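Long-range contacts in cytochrome P450 monooxygenase (Rhodococcus sp. ECU0066, PDB 6KBH), which is a self-sufficient cytochrome P450 that probably passes electrons through its FMN and 2Fe-2S cluster to a heme for oxygen activation and substrate monooxygenation: residues Leu73-Thr79 / Ala351-Val356; Asp422-Thr426 / Asp437-Val441. All blocks are in the same frame, centred on the assembly; numbering follows the deposited sequence.

Interaction 1: Leu73-Thr79 / Ala351-Val356; sequences LGYWVVT and AKLLIV
Trp-76 and Val-78 exchange backbone hydrogen bonds with Lys-352, Leu-354 and Val-356 in a parallel ladder. The axes of the short strands approach to 4.7 Å, with N-to-C directions differing by 31°. Trp-76 N donates to Lys-352 O, and Leu-354 N donates back to Trp-76 O at 2.8 Å. Val-78 N then binds Leu-354 O, and Val-356 N closes the ladder on Val-78 O at 3.0 Å. Leu-353 and Ile-355 turn their backbones to strand 332-336, while Val-77 pairs with Phe-68.

One CH-pi contact lies at the start of the ladder. Lys-352 CB sits 3.5 Å from the centroid of the Tyr-75 ring, over one face and 9° off its normal. The lysine chain is extended beyond CG, and its CD comes 3.4 Å from Tyr-75 CE1. Its NZ continues to a salt bridge with Glu-101. Tyr-75 OH is hydrogen-bonded to Arg-333 NH1.

The apolar contacts divide between the two faces. Trp-76, Leu-353, Val-78 and Ile-355 share one face, which helix 81-89 packs against. There Leu-353 CD2 lies 3.9 Å from Trp-76 CB, and Ile-355 CG2 meets Val-78 CB. With chi1 at 57°, Ile-355 directs CG1 away from Val-78 and leaves CG2 as the touching branch. Val-77 and Leu-354 take the other face, where Leu-354 CB lies 4.0 Å from Tyr-75 CD2. Val-77 CG1 meets Val-356 CG2 at 3.8 Å, just past the end of strand 352-355.

This is the one parallel pair in the mixed beta-1 sheet of the P450 fold. Backbone bonds fix the register, and apolar side chains bury it. Ile-355 packs beside the heme-binding Arg-334 on the neighbouring strand, which places this part of the sheet near the heme.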
loop_
_atom_site.group_PDB
_atom_site.type_symbol
_atom_site.label_atom_id
_atom_site.label_comp_id
_atom_site.label_asym_id
_atom_site.label_seq_id
_atom_site.Cartn_x
_atom_site.Cartn_y
_atom_site.Cartn_z
ATOM N N LEU A 73 -15.249 23.429 -21.898
ATOM C CA LEU A 73 -14.216 23.907 -20.995
ATOM C C LEU A 73 -12.995 24.325 -21.818
ATOM O O LEU A 73 -12.950 24.138 -23.029
ATOM C CB LEU A 73 -13.900 22.820 -19.966
ATOM C CG LEU A 73 -12.760 22.910 -18.961
ATOM C CD1 LEU A 73 -13.280 22.647 -17.572
ATOM C CD2 LEU A 73 -11.747 21.867 -19.332
ATOM N N GLY A 74 -12.013 24.932 -21.171
ATOM C CA GLY A 74 -10.908 25.450 -21.949
ATOM C C GLY A 74 -9.704 24.546 -22.115
ATOM O O GLY A 74 -8.668 25.017 -22.595
ATOM N N TYR A 75 -9.797 23.269 -21.751
ATOM C CA TYR A 75 -8.618 22.424 -21.635
ATOM C C TYR A 75 -8.592 21.327 -22.689
ATOM O O TYR A 75 -9.600 21.002 -23.322
ATOM C CB TYR A 75 -8.528 21.749 -20.259
ATOM C CG TYR A 75 -8.406 22.650 -19.045
ATOM C CD1 TYR A 75 -8.691 24.012 -19.107
ATOM C CD2 TYR A 75 -8.000 22.126 -17.830
ATOM C CE1 TYR A 75 -8.577 24.817 -17.988
ATOM C CE2 TYR A 75 -7.878 22.920 -16.717
ATOM C CZ TYR A 75 -8.167 24.264 -16.794
ATOM O OH TYR A 75 -8.043 25.044 -15.671
ATOM N N TRP A 76 -7.409 20.745 -22.841
ATOM C CA TRP A 76 -7.231 19.475 -23.526
ATOM C C TRP A 76 -7.430 18.346 -22.523
ATOM O O TRP A 76 -6.975 18.433 -21.381
ATOM C CB TRP A 76 -5.836 19.403 -24.148
ATOM C CG TRP A 76 -5.564 20.546 -25.073
ATOM C CD1 TRP A 76 -5.349 21.852 -24.727
ATOM C CD2 TRP A 76 -5.482 20.491 -26.499
ATOM N NE1 TRP A 76 -5.142 22.612 -25.852
ATOM C CE2 TRP A 76 -5.218 21.801 -26.953
ATOM C CE3 TRP A 76 -5.611 19.463 -27.437
ATOM C CZ2 TRP A 76 -5.076 22.107 -28.304
ATOM C CZ3 TRP A 76 -5.470 19.769 -28.780
ATOM C CH2 TRP A 76 -5.205 21.082 -29.200
ATOM N N VAL A 77 -8.123 17.293 -22.949
ATOM C CA VAL A 77 -8.527 16.202 -22.070
ATOM C C VAL A 77 -7.659 14.987 -22.362
ATOM O O VAL A 77 -7.465 14.619 -23.528
ATOM C CB VAL A 77 -10.017 15.864 -22.239
ATOM C CG1 VAL A 77 -10.453 14.840 -21.204
ATOM C CG2 VAL A 77 -10.854 17.120 -22.135
ATOM N N VAL A 78 -7.143 14.367 -21.302
ATOM C CA VAL A 78 -6.263 13.208 -21.396
ATOM C C VAL A 78 -6.897 12.073 -20.610
ATOM O O VAL A 78 -7.272 12.244 -19.445
ATOM C CB VAL A 78 -4.849 13.522 -20.883
ATOM C CG1 VAL A 78 -3.949 12.299 -21.017
ATOM C CG2 VAL A 78 -4.274 14.697 -21.652
ATOM N N THR A 79 -6.998 10.914 -21.245
ATOM C CA THR A 79 -7.977 9.921 -20.856
ATOM C C THR A 79 -7.384 8.575 -20.459
ATOM O O THR A 79 -7.930 7.943 -19.550
ATOM C CB THR A 79 -8.991 9.773 -22.001
ATOM O OG1 THR A 79 -9.922 10.865 -21.945
ATOM C CG2 THR A 79 -9.738 8.485 -21.957
ATOM N N ALA A 351 -1.135 25.459 -23.072
ATOM C CA ALA A 351 -2.326 24.629 -22.983
ATOM C C ALA A 351 -2.497 24.095 -21.566
ATOM O O ALA A 351 -1.526 23.803 -20.865
ATOM C CB ALA A 351 -2.245 23.467 -23.970
ATOM N N LYS A 352 -3.752 23.972 -21.151
ATOM C CA LYS A 352 -4.105 23.473 -19.832
ATOM C C LYS A 352 -4.652 22.063 -19.981
ATOM O O LYS A 352 -5.497 21.811 -20.844
ATOM C CB LYS A 352 -5.135 24.386 -19.161
ATOM C CG LYS A 352 -4.645 25.811 -18.941
ATOM C CD LYS A 352 -5.704 26.664 -18.257
ATOM C CE LYS A 352 -5.228 28.091 -18.046
ATOM N NZ LYS A 352 -6.258 28.915 -17.349
ATOM N N LEU A 353 -4.159 21.145 -19.156
ATOM C CA LEU A 353 -4.517 19.740 -19.263
ATOM C C LEU A 353 -5.564 19.367 -18.224
ATOM O O LEU A 353 -5.473 19.769 -17.061
ATOM C CB LEU A 353 -3.283 18.851 -19.097
ATOM C CG LEU A 353 -2.276 18.898 -20.249
ATOM C CD1 LEU A 353 -1.241 17.780 -20.117
ATOM C CD2 LEU A 353 -2.986 18.827 -21.595
ATOM N N LEU A 354 -6.568 18.609 -18.656
ATOM C CA LEU A 354 -7.488 17.925 -17.752
ATOM C C LEU A 354 -7.175 16.437 -17.843
ATOM O O LEU A 354 -7.599 15.761 -18.787
ATOM C CB LEU A 354 -8.941 18.205 -18.108
ATOM C CG LEU A 354 -9.895 17.693 -17.030
ATOM C CD1 LEU A 354 -9.660 18.454 -15.735
ATOM C CD2 LEU A 354 -11.345 17.804 -17.464
ATOM N N ILE A 355 -6.430 15.928 -16.868
ATOM C CA ILE A 355 -5.993 14.539 -16.861
ATOM C C ILE A 355 -6.954 13.755 -15.970
ATOM O O ILE A 355 -6.987 13.933 -14.749
ATOM C CB ILE A 355 -4.528 14.415 -16.420
ATOM C CG1 ILE A 355 -4.286 15.039 -15.041
ATOM C CG2 ILE A 355 -3.631 15.107 -17.438
ATOM C CD1 ILE A 355 -2.819 15.239 -14.707
ATOM N N VAL A 356 -7.756 12.889 -16.584
ATOM C CA VAL A 356 -8.910 12.289 -15.912
ATOM C C VAL A 356 -8.404 11.062 -15.161
ATOM O O VAL A 356 -8.311 9.960 -15.710
ATOM C CB VAL A 356 -10.034 11.957 -16.891
ATOM C CG1 VAL A 356 -11.266 11.487 -16.142
ATOM C CG2 VAL A 356 -10.363 13.171 -17.751
#

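Interaction 2: Asp422-Thr426 / Asp437-Val441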
loop_
_atom_site.group_PDB
_atom_site.type_symbol
_atom_site.label_atom_id
_atom_site.label_comp_id
_atom_site.label_asym_id
_atom_site.label_seq_id
_atom_site.Cartn_x
_atom_site.Cartn_y
_atom_site.Cartn_z
ATOM N N ASP A 422 -34.317 2.935 -4.006
ATOM C CA ASP A 422 -34.837 3.991 -4.879
ATOM C C ASP A 422 -34.262 5.354 -4.501
ATOM O O ASP A 422 -34.969 6.363 -4.449
ATOM C CB ASP A 422 -36.367 4.020 -4.863
ATOM C CG ASP A 422 -36.982 2.787 -5.503
ATOM O OD1 ASP A 422 -36.230 1.965 -6.061
ATOM O OD2 ASP A 422 -38.223 2.648 -5.455
ATOM N N GLN A 423 -32.961 5.382 -4.230
ATOM C CA GLN A 423 -32.277 6.591 -3.800
ATOM C C GLN A 423 -31.464 7.155 -4.957
ATOM O O GLN A 423 -30.705 6.426 -5.605
ATOM C CB GLN A 423 -31.373 6.304 -2.602
ATOM C CG GLN A 423 -30.634 7.517 -2.073
ATOM C CD GLN A 423 -29.905 7.225 -0.778
ATOM O OE1 GLN A 423 -29.160 8.062 -0.269
ATOM N NE2 GLN A 423 -30.117 6.031 -0.235
ATOM N N GLU A 424 -31.635 8.446 -5.216
ATOM C CA GLU A 424 -30.894 9.148 -6.253
ATOM C C GLU A 424 -29.736 9.898 -5.612
ATOM O O GLU A 424 -29.923 10.603 -4.616
ATOM C CB GLU A 424 -31.799 10.120 -7.010
ATOM C CG GLU A 424 -32.956 9.453 -7.729
ATOM C CD GLU A 424 -32.530 8.808 -9.031
ATOM O OE1 GLU A 424 -31.772 9.447 -9.790
ATOM O OE2 GLU A 424 -32.951 7.661 -9.293
ATOM N N PHE A 425 -28.547 9.744 -6.183
ATOM C CA PHE A 425 -27.337 10.351 -5.647
ATOM C C PHE A 425 -26.939 11.533 -6.518
ATOM O O PHE A 425 -26.699 11.373 -7.722
ATOM C CB PHE A 425 -26.212 9.323 -5.557
ATOM C CG PHE A 425 -26.456 8.258 -4.529
ATOM C CD1 PHE A 425 -26.203 8.502 -3.189
ATOM C CD2 PHE A 425 -26.956 7.019 -4.899
ATOM C CE1 PHE A 425 -26.433 7.530 -2.238
ATOM C CE2 PHE A 425 -27.182 6.041 -3.956
ATOM C CZ PHE A 425 -26.923 6.297 -2.621
ATOM N N THR A 426 -26.875 12.711 -5.904
ATOM C CA THR A 426 -26.527 13.953 -6.576
ATOM C C THR A 426 -25.093 14.331 -6.229
ATOM O O THR A 426 -24.699 14.278 -5.057
ATOM C CB THR A 426 -27.485 15.075 -6.168
ATOM O OG1 THR A 426 -27.194 15.477 -4.824
ATOM C CG2 THR A 426 -28.928 14.592 -6.225
ATOM N N ASP A 437 -23.689 14.102 -2.116
ATOM C CA ASP A 437 -24.219 15.006 -1.104
ATOM C C ASP A 437 -24.691 14.228 0.114
ATOM O O ASP A 437 -24.535 14.684 1.253
ATOM C CB ASP A 437 -25.365 15.834 -1.689
ATOM C CG ASP A 437 -24.911 16.739 -2.811
ATOM O OD1 ASP A 437 -23.717 17.101 -2.834
ATOM O OD2 ASP A 437 -25.747 17.091 -3.668
ATOM N N HIS A 438 -25.262 13.046 -0.107
ATOM C CA HIS A 438 -25.785 12.229 0.974
ATOM C C HIS A 438 -25.689 10.761 0.592
ATOM O O HIS A 438 -25.766 10.403 -0.586
ATOM C CB HIS A 438 -27.247 12.562 1.296
ATOM C CG HIS A 438 -27.499 14.017 1.529
ATOM N ND1 HIS A 438 -26.915 14.716 2.561
ATOM C CD2 HIS A 438 -28.267 14.906 0.856
ATOM C CE1 HIS A 438 -27.315 15.975 2.518
ATOM N NE2 HIS A 438 -28.136 16.116 1.492
ATOM N N VAL A 439 -25.521 9.920 1.606
ATOM C CA VAL A 439 -25.761 8.489 1.489
ATOM C C VAL A 439 -26.684 8.110 2.644
ATOM O O VAL A 439 -26.378 8.385 3.811
ATOM C CB VAL A 439 -24.449 7.671 1.462
ATOM C CG1 VAL A 439 -23.916 7.337 2.836
ATOM C CG2 VAL A 439 -24.621 6.408 0.638
ATOM N N TRP A 440 -27.861 7.590 2.312
ATOM C CA TRP A 440 -28.902 7.314 3.292
ATOM C C TRP A 440 -28.942 5.815 3.543
ATOM O O TRP A 440 -29.105 5.028 2.603
ATOM C CB TRP A 440 -30.260 7.826 2.813
ATOM C CG TRP A 440 -30.354 9.328 2.752
ATOM C CD1 TRP A 440 -30.264 10.111 1.638
ATOM C CD2 TRP A 440 -30.555 10.224 3.856
ATOM N NE1 TRP A 440 -30.395 11.436 1.977
ATOM C CE2 TRP A 440 -30.576 11.533 3.331
ATOM C CE3 TRP A 440 -30.720 10.047 5.233
ATOM C CZ2 TRP A 440 -30.753 12.658 4.136
ATOM C CZ3 TRP A 440 -30.900 11.166 6.031
ATOM C CH2 TRP A 440 -30.913 12.454 5.479
ATOM N N VAL A 441 -28.790 5.422 4.802
ATOM C CA VAL A 441 -28.642 4.019 5.163
ATOM C C VAL A 441 -29.627 3.671 6.268
ATOM O O VAL A 441 -29.832 4.446 7.209
ATOM C CB VAL A 441 -27.197 3.695 5.596
ATOM C CG1 VAL A 441 -26.246 3.875 4.426
ATOM C CG2 VAL A 441 -26.780 4.574 6.749
#
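Gln-423 grips the backbone of Trp-440 with both ends of its amide. Trp-440 N donates to Gln-423 OE1 at 2.9 Å, and Gln-423 NE2 donates to Trp-440 O at 3.2 Å. Each bond lies in the carbonyl plane, on a lone pair. The extended chain, with CG anti to the backbone N (chi1 -179°), carries the amide across to the Trp-440 backbone.

Phe-425 and Thr-426 add further contacts. Phe-425 points a ring edge at His-438 O, with CD1 at 3.3 Å, and its CE1 touches Val-439 CG2 at 3.6 Å. Asp-437 N binds Thr-426 O at 3.1 Å. Thr-426 OG1 also donates to Asp-437 OD2, but this bond is modelled so short that its length is doubtful.

Outer partners hold these groups in place. Gln-423 NE2 has a second acceptor in Val-420 O, which helps fix the rotation of the amide. Val-439 N is bound by Asp-174 OD1. Arg-296 of helix 284-300 packs on both Phe-425 and Val-439.

Next to the paired strands 418-419 and 440-442, the segments run roughly antiparallel but separate, and Gln-423 reaches across with its side chain. The contact flanks the small beta-3 sheet of the P450 fold.

In the fold
The chain reaches 73-79 early and returns to it at 351-356. Interaction 1 closes a long loop of 271 mostly helical residues and joins the N-terminal part of the P450 fold to the strands that precede the heme-ligating Cys-393. Helix 396-413 follows, and interaction 2 closes a short loop of ten residues. The two contacts are in series and neither nest nor cross. Their centres are about 30 Å apart. The nearest atoms of interactions 1 and 2 are about 17 Å apart. An indirect link exists: Thr-431, in the loop that interaction 2 closes, touches Leu-73. Interaction 2 ties together the late beta strands of the P450 fold; the flavin and iron-sulfur regions come later in the chain.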